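Local coordinates for protein glucokinase (Streptomyces griseus, PDB 3VGL) that probably catalyses the ATP-dependent phosphorylation of D-glucose to glucose 6-phosphate, as a zinc-containing glucokinase of the ROK family, at residues W111-F116 with A295-K300; H122-C127 with I138-K143; S254-G259 with A290-A295. All blocks are in the same frame, centred on the assembly; numbering follows the deposited sequence.

Interaction 1: W111-F116 with A295-K300; sequences WGEYRF and AQLGGK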
ATOM      1  N   TRP A 111      20.423 -20.534  15.797  1.00 17.89           N
ATOM      2  CA  TRP A 111      21.311 -21.624  16.174  1.00 18.92           C
ATOM      3  C   TRP A 111      21.097 -22.039  17.646  1.00 19.11           C
ATOM      4  O   TRP A 111      21.001 -23.247  17.950  1.00 19.80           O
ATOM      5  CB  TRP A 111      22.768 -21.248  15.876  1.00 18.70           C
ATOM      6  CG  TRP A 111      23.704 -22.382  16.155  1.00 21.30           C
ATOM      7  CD1 TRP A 111      24.567 -22.494  17.209  1.00 23.00           C
ATOM      8  CD2 TRP A 111      23.840 -23.586  15.386  1.00 23.02           C
ATOM      9  NE1 TRP A 111      25.240 -23.703  17.140  1.00 24.43           N
ATOM     10  CE2 TRP A 111      24.816 -24.387  16.032  1.00 23.75           C
ATOM     11  CE3 TRP A 111      23.229 -24.069  14.215  1.00 23.83           C
ATOM     12  CZ2 TRP A 111      25.203 -25.645  15.537  1.00 25.51           C
ATOM     13  CZ3 TRP A 111      23.610 -25.316  13.726  1.00 25.75           C
ATOM     14  CH2 TRP A 111      24.597 -26.085  14.389  1.00 25.02           C
ATOM     15  N   GLY A 112      21.012 -21.064  18.555  1.00 18.33           N
ATOM     16  CA  GLY A 112      20.788 -21.365  19.990  1.00 18.92           C
ATOM     17  C   GLY A 112      19.500 -22.142  20.194  1.00 19.37           C
ATOM     18  O   GLY A 112      19.461 -23.111  20.940  1.00 19.97           O
ATOM     19  N   GLU A 113      18.434 -21.724  19.518  1.00 18.16           N
ATOM     20  CA  GLU A 113      17.142 -22.408  19.646  1.00 18.48           C
ATOM     21  C   GLU A 113      17.147 -23.778  18.990  1.00 19.65           C
ATOM     22  O   GLU A 113      16.502 -24.717  19.477  1.00 20.13           O
ATOM     23  CB  GLU A 113      16.019 -21.535  19.081  1.00 17.40           C
ATOM     24  CG  GLU A 113      15.712 -20.327  19.986  1.00 18.23           C
ATOM     25  CD  GLU A 113      15.140 -20.752  21.337  1.00 19.67           C
ATOM     26  OE1 GLU A 113      14.259 -21.646  21.370  1.00 20.39           O
ATOM     27  OE2 GLU A 113      15.536 -20.162  22.363  1.00 21.74           O
ATOM     28  N   TYR A 114      17.879 -23.901  17.888  1.00 19.66           N
ATOM     29  CA  TYR A 114      17.988 -25.181  17.188  1.00 20.89           C
ATOM     30  C   TYR A 114      18.710 -26.212  18.077  1.00 22.16           C
ATOM     31  O   TYR A 114      18.275 -27.366  18.222  1.00 22.25           O
ATOM     32  CB  TYR A 114      18.705 -24.995  15.850  1.00 21.01           C
ATOM     33  CG  TYR A 114      19.056 -26.309  15.210  1.00 22.29           C
ATOM     34  CD1 TYR A 114      18.061 -27.146  14.699  1.00 24.35           C
ATOM     35  CD2 TYR A 114      20.373 -26.734  15.158  1.00 25.62           C
ATOM     36  CE1 TYR A 114      18.386 -28.376  14.136  1.00 26.46           C
ATOM     37  CE2 TYR A 114      20.708 -27.955  14.605  1.00 27.61           C
ATOM     38  CZ  TYR A 114      19.713 -28.765  14.092  1.00 28.29           C
ATOM     39  OH  TYR A 114      20.062 -29.977  13.548  1.00 30.68           O
ATOM     40  N   ARG A 115      19.794 -25.770  18.698  1.00 21.90           N
ATOM     41  CA  ARG A 115      20.609 -26.657  19.534  1.00 23.85           C
ATOM     42  C   ARG A 115      20.014 -26.939  20.920  1.00 24.34           C
ATOM     43  O   ARG A 115      20.083 -28.080  21.416  1.00 25.78           O
ATOM     44  CB  ARG A 115      22.019 -26.066  19.695  1.00 23.80           C
ATOM     45  CG  ARG A 115      22.850 -25.976  18.419  1.00 27.08           C
ATOM     46  CD  ARG A 115      23.300 -27.332  17.903  1.00 35.01           C
ATOM     47  NE  ARG A 115      23.674 -28.223  18.990  1.00 40.03           N
ATOM     48  CZ  ARG A 115      24.884 -28.301  19.533  1.00 43.26           C
ATOM     49  NH1 ARG A 115      25.888 -27.539  19.094  1.00 43.62           N
ATOM     50  NH2 ARG A 115      25.083 -29.146  20.529  1.00 43.85           N
ATOM     51  N   PHE A 116      19.457 -25.908  21.552  1.00 23.79           N
ATOM     52  CA  PHE A 116      19.168 -25.954  22.994  1.00 24.50           C
ATOM     53  C   PHE A 116      17.745 -25.533  23.336  1.00 25.06           C
ATOM     54  O   PHE A 116      17.355 -25.558  24.507  1.00 26.27           O
ATOM     55  CB  PHE A 116      20.167 -25.079  23.773  1.00 24.19           C
ATOM     56  CG  PHE A 116      21.614 -25.326  23.420  1.00 25.83           C
ATOM     57  CD1 PHE A 116      22.222 -26.557  23.696  1.00 26.53           C
ATOM     58  CD2 PHE A 116      22.387 -24.312  22.838  1.00 25.56           C
ATOM     59  CE1 PHE A 116      23.569 -26.772  23.366  1.00 28.20           C
ATOM     60  CE2 PHE A 116      23.733 -24.528  22.509  1.00 27.24           C
ATOM     61  CZ  PHE A 116      24.320 -25.763  22.778  1.00 28.03           C
ATOM     62  N   ALA A 295      10.804 -18.596  21.484  1.00 18.30           N
ATOM     63  CA  ALA A 295      12.167 -18.989  21.808  1.00 18.20           C
ATOM     64  C   ALA A 295      12.200 -19.476  23.255  1.00 19.29           C
ATOM     65  O   ALA A 295      11.806 -18.758  24.177  1.00 19.95           O
ATOM     66  CB  ALA A 295      13.125 -17.796  21.616  1.00 17.78           C
ATOM     67  N   GLN A 296      12.620 -20.719  23.435  1.00 19.43           N
ATOM     68  CA  GLN A 296      12.729 -21.281  24.783  1.00 21.55           C
ATOM     69  C   GLN A 296      13.725 -20.527  25.660  1.00 22.02           C
ATOM     70  O   GLN A 296      13.554 -20.437  26.893  1.00 23.02           O
ATOM     71  CB  GLN A 296      13.106 -22.752  24.690  1.00 22.36           C
ATOM     72  CG  GLN A 296      11.921 -23.637  24.352  1.00 26.91           C
ATOM     73  CD  GLN A 296      12.280 -25.106  24.419  1.00 29.88           C
ATOM     74  OE1 GLN A 296      13.277 -25.484  25.032  1.00 30.97           O
ATOM     75  NE2 GLN A 296      11.487 -25.932  23.763  1.00 31.71           N
ATOM     76  N   LEU A 297      14.764 -19.987  25.027  1.00 21.16           N
ATOM     77  CA  LEU A 297      15.776 -19.196  25.713  1.00 21.98           C
ATOM     78  C   LEU A 297      15.394 -17.716  25.794  1.00 21.76           C
ATOM     79  O   LEU A 297      16.128 -16.910  26.393  1.00 21.49           O
ATOM     80  CB  LEU A 297      17.135 -19.351  25.027  1.00 22.25           C
ATOM     81  CG  LEU A 297      17.659 -20.791  24.879  1.00 25.69           C
ATOM     82  CD1 LEU A 297      18.766 -20.852  23.807  1.00 27.01           C
ATOM     83  CD2 LEU A 297      18.127 -21.359  26.216  1.00 29.61           C
ATOM     84  N   GLY A 298      14.258 -17.365  25.187  1.00 21.02           N
ATOM     85  CA  GLY A 298      13.780 -15.991  25.175  1.00 20.97           C
ATOM     86  C   GLY A 298      14.834 -15.097  24.563  1.00 20.87           C
ATOM     87  O   GLY A 298      15.518 -15.492  23.621  1.00 20.47           O
ATOM     88  N   GLY A 299      14.996 -13.909  25.143  1.00 20.86           N
ATOM     89  CA  GLY A 299      15.955 -12.919  24.660  1.00 21.35           C
ATOM     90  C   GLY A 299      17.410 -13.348  24.769  1.00 20.86           C
ATOM     91  O   GLY A 299      18.289 -12.710  24.179  1.00 22.22           O
ATOM     92  N   LYS A 300      17.674 -14.427  25.506  1.00 21.05           N
ATOM     93  CA  LYS A 300      19.037 -14.939  25.637  1.00 21.12           C
ATOM     94  C   LYS A 300      19.493 -15.903  24.538  1.00 19.99           C
ATOM     95  O   LYS A 300      20.630 -16.364  24.549  1.00 19.41           O
ATOM     96  CB  LYS A 300      19.231 -15.587  27.023  1.00 23.01           C
ATOM     97  CG  LYS A 300      18.867 -14.657  28.156  1.00 26.89           C
ATOM     98  CD  LYS A 300      18.652 -15.428  29.464  1.00 33.80           C
ATOM     99  CE  LYS A 300      19.297 -14.694  30.652  1.00 38.43           C
ATOM    100  NZ  LYS A 300      19.041 -13.215  30.668  1.00 40.83           N
TER
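Two hydrogen bonds join the carboxylate of Glu113 to consecutive backbone N-H groups of the turn at Ala295-Gly298. Leu297 N meets OE2 of Glu113 at 2.8 Å on its syn lone pair, in a fairly straight bond. Gln296 N reaches OE1 of Glu113, also at 2.8 Å, but this bond is more bent, at 144°, and arrives on the syn side 34° out of the carboxylate plane. The side chain folds at chi2 (-66°), which carries the acid group off the helix and across to the turn. OE1 has a further donor in the backbone N of Ala118, so this oxygen is gripped twice, and the bonds together fix the rotation of the carboxylate.

The turn is of type I, closed by Gly298 N on Ala295 O at 3.0 Å.

Van der Waals contact is slighter. CD1 of Leu297 lies 3.7 Å from the backbone O of Gly112, with a looser apolar touch on CB of Phe116, while CB of Ala295 packs beside the Glu113 carboxylate.

The contact ties the end of helix 105-116 to the loop between strand 291-294 and helix 301-311. Phe116 packs on Val304 and Asp308 of that last helix, and Glu113 also touches Ile257 of strand 255-259.

Interaction 2: H122-C127 with I138-K143; sequences HDDVIC and IIIGNK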
ATOM      1  N   HIS A 122      13.928 -30.677  15.083  1.00 26.04           N
ATOM      2  CA  HIS A 122      13.512 -30.236  13.753  1.00 25.85           C
ATOM      3  C   HIS A 122      14.718 -30.244  12.801  1.00 26.03           C
ATOM      4  O   HIS A 122      15.863 -30.270  13.264  1.00 27.85           O
ATOM      5  CB  HIS A 122      12.900 -28.831  13.837  1.00 24.06           C
ATOM      6  CG  HIS A 122      11.631 -28.752  14.638  1.00 23.74           C
ATOM      7  ND1 HIS A 122      10.382 -28.698  14.058  1.00 23.55           N
ATOM      8  CD2 HIS A 122      11.421 -28.719  15.978  1.00 24.36           C
ATOM      9  CE1 HIS A 122       9.456 -28.638  15.000  1.00 25.78           C
ATOM     10  NE2 HIS A 122      10.062 -28.642  16.177  1.00 25.18           N
ATOM     11  N   ASP A 123      14.467 -30.240  11.487  1.00 26.19           N
ATOM     12  CA  ASP A 123      15.537 -30.139  10.485  1.00 26.10           C
ATOM     13  C   ASP A 123      15.532 -28.801   9.758  1.00 24.66           C
ATOM     14  O   ASP A 123      16.575 -28.342   9.285  1.00 24.69           O
ATOM     15  CB  ASP A 123      15.421 -31.239   9.430  1.00 27.56           C
ATOM     16  CG  ASP A 123      15.454 -32.633  10.028  1.00 30.03           C
ATOM     17  OD1 ASP A 123      14.702 -33.488   9.525  1.00 33.97           O
ATOM     18  OD2 ASP A 123      16.219 -32.871  10.974  1.00 33.61           O
ATOM     19  N   ASP A 124      14.348 -28.209   9.650  1.00 23.75           N
ATOM     20  CA  ASP A 124      14.150 -26.962   8.901  1.00 22.67           C
ATOM     21  C   ASP A 124      13.306 -26.036   9.752  1.00 20.98           C
ATOM     22  O   ASP A 124      12.109 -26.249   9.909  1.00 21.49           O
ATOM     23  CB  ASP A 124      13.494 -27.247   7.544  1.00 23.79           C
ATOM     24  CG  ASP A 124      14.290 -28.244   6.716  1.00 26.48           C
ATOM     25  OD1 ASP A 124      15.312 -27.850   6.117  1.00 27.31           O
ATOM     26  OD2 ASP A 124      13.909 -29.446   6.688  1.00 30.68           O
ATOM     27  N   VAL A 125      13.946 -25.024  10.336  1.00 19.81           N
ATOM     28  CA  VAL A 125      13.220 -24.046  11.153  1.00 19.67           C
ATOM     29  C   VAL A 125      13.613 -22.638  10.762  1.00 18.21           C
ATOM     30  O   VAL A 125      14.719 -22.406  10.281  1.00 18.04           O
ATOM     31  CB  VAL A 125      13.411 -24.224  12.695  1.00 20.22           C
ATOM     32  CG1 VAL A 125      12.891 -25.575  13.152  1.00 22.59           C
ATOM     33  CG2 VAL A 125      14.853 -24.010  13.122  1.00 21.63           C
ATOM     34  N   ILE A 126      12.694 -21.708  10.991  1.00 16.97           N
ATOM     35  CA  ILE A 126      12.963 -20.298  10.731  1.00 15.67           C
ATOM     36  C   ILE A 126      12.734 -19.504  12.010  1.00 15.54           C
ATOM     37  O   ILE A 126      11.688 -19.639  12.638  1.00 15.74           O
ATOM     38  CB  ILE A 126      12.036 -19.771   9.599  1.00 15.33           C
ATOM     39  CG1 ILE A 126      12.296 -20.501   8.262  1.00 17.04           C
ATOM     40  CG2 ILE A 126      12.187 -18.255   9.416  1.00 16.14           C
ATOM     41  CD1 ILE A 126      13.711 -20.285   7.647  1.00 18.96           C
ATOM     42  N   CYS A 127      13.705 -18.664  12.347  1.00 14.73           N
ATOM     43  CA  CYS A 127      13.632 -17.779  13.508  1.00 16.01           C
ATOM     44  C   CYS A 127      13.446 -16.331  13.079  1.00 14.64           C
ATOM     45  O   CYS A 127      14.046 -15.866  12.086  1.00 14.97           O
ATOM     46  CB  CYS A 127      14.916 -17.890  14.316  1.00 16.62           C
ATOM     47  SG  CYS A 127      15.017 -16.833  15.774  1.00 19.57           S
ATOM     48  N   ILE A 138      18.046 -18.799   9.616  1.00 14.95           N
ATOM     49  CA  ILE A 138      17.593 -19.903   8.762  1.00 15.80           C
ATOM     50  C   ILE A 138      18.345 -21.177   9.128  1.00 16.74           C
ATOM     51  O   ILE A 138      19.574 -21.233   9.053  1.00 17.88           O
ATOM     52  CB  ILE A 138      17.890 -19.597   7.278  1.00 15.26           C
ATOM     53  CG1 ILE A 138      17.133 -18.367   6.794  1.00 15.94           C
ATOM     54  CG2 ILE A 138      17.516 -20.806   6.370  1.00 16.71           C
ATOM     55  CD1 ILE A 138      17.730 -17.799   5.550  1.00 16.79           C
ATOM     56  N   ILE A 139      17.601 -22.201   9.527  1.00 17.67           N
ATOM     57  CA  ILE A 139      18.152 -23.561   9.640  1.00 18.76           C
ATOM     58  C   ILE A 139      17.465 -24.390   8.547  1.00 19.45           C
ATOM     59  O   ILE A 139      16.235 -24.547   8.553  1.00 19.24           O
ATOM     60  CB  ILE A 139      17.863 -24.206  11.000  1.00 19.32           C
ATOM     61  CG1 ILE A 139      18.382 -23.363  12.172  1.00 19.55           C
ATOM     62  CG2 ILE A 139      18.432 -25.650  11.030  1.00 21.25           C
ATOM     63  CD1 ILE A 139      19.876 -23.170  12.231  1.00 22.30           C
ATOM     64  N   ILE A 140      18.260 -24.877   7.601  1.00 20.41           N
ATOM     65  CA  ILE A 140      17.768 -25.763   6.549  1.00 21.01           C
ATOM     66  C   ILE A 140      18.673 -26.977   6.505  1.00 22.51           C
ATOM     67  O   ILE A 140      19.903 -26.841   6.470  1.00 22.57           O
ATOM     68  CB  ILE A 140      17.712 -25.062   5.174  1.00 21.09           C
ATOM     69  CG1 ILE A 140      16.549 -24.057   5.139  1.00 19.44           C
ATOM     70  CG2 ILE A 140      17.544 -26.092   4.047  1.00 22.63           C
ATOM     71  CD1 ILE A 140      16.539 -23.159   3.923  1.00 21.13           C
ATOM     72  N   GLY A 141      18.066 -28.161   6.512  1.00 23.84           N
ATOM     73  CA  GLY A 141      18.845 -29.409   6.543  1.00 25.63           C
ATOM     74  C   GLY A 141      19.829 -29.438   7.698  1.00 26.21           C
ATOM     75  O   GLY A 141      21.009 -29.805   7.521  1.00 28.01           O
ATOM     76  N   ASN A 142      19.351 -29.043   8.882  1.00 25.61           N
ATOM     77  CA  ASN A 142      20.116 -29.103  10.135  1.00 25.49           C
ATOM     78  C   ASN A 142      21.358 -28.198  10.192  1.00 25.71           C
ATOM     79  O   ASN A 142      22.259 -28.404  11.028  1.00 26.51           O
ATOM     80  CB  ASN A 142      20.471 -30.572  10.471  1.00 26.95           C
ATOM     81  CG  ASN A 142      19.260 -31.461  10.457  1.00 27.32           C
ATOM     82  OD1 ASN A 142      18.981 -32.122   9.465  1.00 31.38           O
ATOM     83  ND2 ASN A 142      18.503 -31.449  11.542  1.00 29.25           N
ATOM     84  N   LYS A 143      21.391 -27.182   9.328  1.00 24.62           N
ATOM     85  CA  LYS A 143      22.539 -26.286   9.215  1.00 24.46           C
ATOM     86  C   LYS A 143      22.092 -24.838   9.140  1.00 22.53           C
ATOM     87  O   LYS A 143      21.123 -24.524   8.455  1.00 22.21           O
ATOM     88  CB  LYS A 143      23.327 -26.580   7.948  1.00 25.10           C
ATOM     89  CG  LYS A 143      24.081 -27.915   7.952  1.00 29.47           C
ATOM     90  CD  LYS A 143      25.373 -27.785   7.177  1.00 35.78           C
ATOM     91  CE  LYS A 143      25.225 -28.197   5.739  1.00 38.82           C
ATOM     92  NZ  LYS A 143      26.519 -28.725   5.213  1.00 42.40           N
TER
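Val125 and Ile139 form an antiparallel hydrogen-bonded pair, and Ile126 with Ile138 forms the non-hydrogen-bonded pair next to it. Val125 N gives to Ile139 O at 2.9 Å, from a position tilted out of the carbonyl plane; the return bond, Ile139 N to Val125 O, runs nearly along the C=O axis. CG2 of Val125 lies alongside CB and CG1 of Ile139, and on the other face CD1 of Ile126 rests 4.0 Å from CG1 of Ile138.

Beyond these pairs comes a type I' turn, Ile140 to Lys143, the tight reversal into strand 143-144, with Gly141 and Asn142 both at positive phi. CG of Asn142 stands opposite the carbonyl carbon (chi1 -52°), which brings the amide beside the Asp123 carboxylate, both side chains pointing the same way with their planes 70° apart. From CB the chain reaches CG, 3.4 Å from OD2 of Asp123. OD1 lies near that OD2 without bonding it; ND2 alone makes the link, at 2.7 Å, on the anti side of OD2 and close to the amide plane, and is also bonded to the hydroxyl of Tyr114. The backbone N of Asn142 binds Asp123 O in its carbonyl plane, on a lone pair. Cut back to an alanine, this position is likely to leave OD2 of Asp123 without its amide partner and Tyr114 without its link to the turn.

Asp124 holds the same turn: its OD1 takes Gly141 N at 2.8 Å, the donor standing above the carboxylate plane.

This is the open end of the hairpin of strands 125-130 and 134-140. Helix 105-116 packs on Ile139 through Trp111 and Tyr114; Phe251 of helix 227-251 lies against Ile126, Ile138 and Ile140, and strand 255-259 runs beside strand 125-130.

Interaction 3: S254-G259 with A290-A295; sequences SAFIVG and AQVLAA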
ATOM      1  N   SER A 254       9.123 -26.574   9.450  1.00 18.85           N
ATOM      2  CA  SER A 254       8.242 -27.258  10.386  1.00 19.96           C
ATOM      3  C   SER A 254       7.841 -26.325  11.537  1.00 19.23           C
ATOM      4  O   SER A 254       6.772 -26.495  12.134  1.00 20.44           O
ATOM      5  CB  SER A 254       8.919 -28.515  10.931  1.00 20.44           C
ATOM      6  OG  SER A 254      10.169 -28.197  11.506  1.00 21.80           O
ATOM      7  N   ALA A 255       8.700 -25.354  11.838  1.00 18.69           N
ATOM      8  CA  ALA A 255       8.424 -24.414  12.912  1.00 17.85           C
ATOM      9  C   ALA A 255       9.010 -23.039  12.654  1.00 16.70           C
ATOM     10  O   ALA A 255      10.106 -22.908  12.077  1.00 16.66           O
ATOM     11  CB  ALA A 255       8.968 -24.966  14.240  1.00 18.07           C
ATOM     12  N   PHE A 256       8.260 -22.043  13.117  1.00 15.95           N
ATOM     13  CA  PHE A 256       8.745 -20.679  13.333  1.00 15.14           C
ATOM     14  C   PHE A 256       9.015 -20.475  14.803  1.00 15.62           C
ATOM     15  O   PHE A 256       8.226 -20.914  15.648  1.00 17.62           O
ATOM     16  CB  PHE A 256       7.710 -19.655  12.865  1.00 14.83           C
ATOM     17  CG  PHE A 256       7.507 -19.675  11.388  1.00 13.82           C
ATOM     18  CD1 PHE A 256       8.486 -19.150  10.561  1.00 13.99           C
ATOM     19  CD2 PHE A 256       6.387 -20.294  10.819  1.00 14.21           C
ATOM     20  CE1 PHE A 256       8.350 -19.204   9.172  1.00 14.53           C
ATOM     21  CE2 PHE A 256       6.232 -20.323   9.399  1.00 15.41           C
ATOM     22  CZ  PHE A 256       7.223 -19.785   8.600  1.00 16.88           C
ATOM     23  N   ILE A 257      10.139 -19.826  15.093  1.00 15.28           N
ATOM     24  CA  ILE A 257      10.543 -19.565  16.485  1.00 15.43           C
ATOM     25  C   ILE A 257      10.703 -18.067  16.614  1.00 15.48           C
ATOM     26  O   ILE A 257      11.476 -17.455  15.866  1.00 16.07           O
ATOM     27  CB  ILE A 257      11.837 -20.306  16.855  1.00 16.08           C
ATOM     28  CG1 ILE A 257      11.684 -21.809  16.581  1.00 19.03           C
ATOM     29  CG2 ILE A 257      12.192 -20.048  18.319  1.00 16.71           C
ATOM     30  CD1 ILE A 257      12.980 -22.602  16.666  1.00 23.13           C
ATOM     31  N   VAL A 258       9.952 -17.485  17.542  1.00 14.58           N
ATOM     32  CA  VAL A 258       9.947 -16.030  17.741  1.00 14.31           C
ATOM     33  C   VAL A 258      10.782 -15.697  18.959  1.00 13.96           C
ATOM     34  O   VAL A 258      10.470 -16.148  20.074  1.00 16.39           O
ATOM     35  CB  VAL A 258       8.500 -15.507  17.923  1.00 14.95           C
ATOM     36  CG1 VAL A 258       8.514 -13.986  18.065  1.00 15.37           C
ATOM     37  CG2 VAL A 258       7.649 -15.875  16.703  1.00 15.63           C
ATOM     38  N   GLY A 259      11.854 -14.920  18.729  1.00 14.00           N
ATOM     39  CA  GLY A 259      12.777 -14.524  19.801  1.00 13.64           C
ATOM     40  C   GLY A 259      12.792 -13.006  19.929  1.00 14.07           C
ATOM     41  O   GLY A 259      11.818 -12.315  19.571  1.00 13.42           O
ATOM     42  N   ALA A 290       2.893 -24.727   9.872  1.00 18.07           N
ATOM     43  CA  ALA A 290       4.029 -24.811  10.788  1.00 17.95           C
ATOM     44  C   ALA A 290       3.591 -24.506  12.204  1.00 17.68           C
ATOM     45  O   ALA A 290       2.562 -23.855  12.419  1.00 18.05           O
ATOM     46  CB  ALA A 290       5.077 -23.794  10.372  1.00 17.67           C
ATOM     47  N   GLN A 291       4.378 -24.977  13.169  1.00 18.35           N
ATOM     48  CA  GLN A 291       4.250 -24.521  14.544  1.00 18.25           C
ATOM     49  C   GLN A 291       4.789 -23.098  14.628  1.00 17.52           C
ATOM     50  O   GLN A 291       5.661 -22.694  13.835  1.00 17.96           O
ATOM     51  CB  GLN A 291       5.057 -25.404  15.489  1.00 19.17           C
ATOM     52  CG  GLN A 291       4.540 -26.841  15.504  1.00 21.44           C
ATOM     53  CD  GLN A 291       5.415 -27.723  16.345  1.00 24.47           C
ATOM     54  OE1 GLN A 291       5.529 -27.518  17.538  1.00 27.75           O
ATOM     55  NE2 GLN A 291       6.040 -28.714  15.719  1.00 30.02           N
ATOM     56  N   VAL A 292       4.243 -22.352  15.580  1.00 17.38           N
ATOM     57  CA  VAL A 292       4.744 -21.013  15.902  1.00 16.23           C
ATOM     58  C   VAL A 292       5.060 -21.043  17.386  1.00 17.36           C
ATOM     59  O   VAL A 292       4.157 -21.187  18.217  1.00 19.26           O
ATOM     60  CB  VAL A 292       3.715 -19.896  15.590  1.00 15.35           C
ATOM     61  CG1 VAL A 292       4.323 -18.526  15.939  1.00 15.74           C
ATOM     62  CG2 VAL A 292       3.340 -19.897  14.103  1.00 15.59           C
ATOM     63  N   LEU A 293       6.342 -20.911  17.703  1.00 16.90           N
ATOM     64  CA  LEU A 293       6.834 -21.163  19.070  1.00 18.17           C
ATOM     65  C   LEU A 293       7.621 -20.003  19.620  1.00 18.19           C
ATOM     66  O   LEU A 293       8.359 -19.343  18.890  1.00 17.68           O
ATOM     67  CB  LEU A 293       7.734 -22.405  19.100  1.00 18.39           C
ATOM     68  CG  LEU A 293       7.117 -23.687  18.528  1.00 20.99           C
ATOM     69  CD1 LEU A 293       8.183 -24.764  18.408  1.00 22.40           C
ATOM     70  CD2 LEU A 293       5.957 -24.149  19.395  1.00 23.65           C
ATOM     71  N   ALA A 294       7.489 -19.753  20.921  1.00 18.58           N
ATOM     72  CA  ALA A 294       8.391 -18.818  21.581  1.00 19.24           C
ATOM     73  C   ALA A 294       9.783 -19.430  21.662  1.00 19.01           C
ATOM     74  O   ALA A 294       9.925 -20.642  21.889  1.00 19.68           O
ATOM     75  CB  ALA A 294       7.892 -18.516  22.989  1.00 20.30           C
ATOM     76  N   ALA A 295      10.804 -18.596  21.484  1.00 18.30           N
ATOM     77  CA  ALA A 295      12.167 -18.989  21.808  1.00 18.20           C
ATOM     78  C   ALA A 295      12.200 -19.476  23.255  1.00 19.29           C
ATOM     79  O   ALA A 295      11.806 -18.758  24.177  1.00 19.95           O
ATOM     80  CB  ALA A 295      13.125 -17.796  21.616  1.00 17.78           C
TER
HETATM   81  O   HOH W   1       5.851 -28.913  12.722  1.00 22.63           O
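The ring of Phe256 comes obliquely to Ala290, its CD2 lying 3.8 Å from CB of that alanine. With chi1 at -67°, CG stands opposite the carbonyl carbon, and the ring leans back along the sheet toward Ala290 and the backbone O of Gln291. Phe277 of helix 267-280 meets the same ring with the planes at about 65°.

Val258 shares that face: its CG2 faces CG1 of Val292 at 4.3 Å, both valines having CG1 opposite the backbone N. On the other face, Ile257 sends CG2 across to CA of Ala295 at 3.6 Å, while CD1 of Leu293 reaches back to CB of Ala255. Gln291 is extended beyond CG, which takes its amide to the edge of the pair; there a water accepts from its NE2 and donates to Ser254 O. The hydroxyl of Ser254 turns elsewhere, to His122 and the backbone O of Asp124.

Between the two faces runs a parallel ladder of five backbone hydrogen bonds. Ser254 O takes Gln291 N, Phe256 N gives to Gln291 O at 2.8 Å, and Phe256 O takes Leu293 N. Val258 N then meets Leu293 O almost end-on to the carbonyl, whereas Ala295 N approaches Val258 O from 43° above its plane, where the second strand is leaving the sheet.

Strand 255-259, helix 267-280 and strand 291-294 make a beta-alpha-beta crossover, with Leu270 packed on Val258, Val292 and Ala294. The strands are the last two of a mixed sheet ordered 3-2-1-4-5, antiparallel then parallel, as in the ribonuclease H-like core of the actin-like ATPase superfamily, which includes ROK kinases.

In the fold
Interactions 2 and 3 build neighbouring parts of one mixed sheet, their centres about 11 Å apart: strand 125-130 belongs to interaction 2, and strand 255-259, beside it, to interaction 3. A backbone hydrogen bond from Ile257 N to Ile126 O joins them, as does a side-chain one between His122 ND1 and Ser254 OG. They come in series along the chain, and both are nested within the loop that interaction 1 closes. That contact shares Ala295 with interaction 3, about 11 Å between centres, and touches interaction 2, about 13 Å away, through Tyr114 and Asn142. Helix 105-116 thus packs on the sheet of both other contacts, and the turn it holds leads from edge strand 291-294 to helix 301-311.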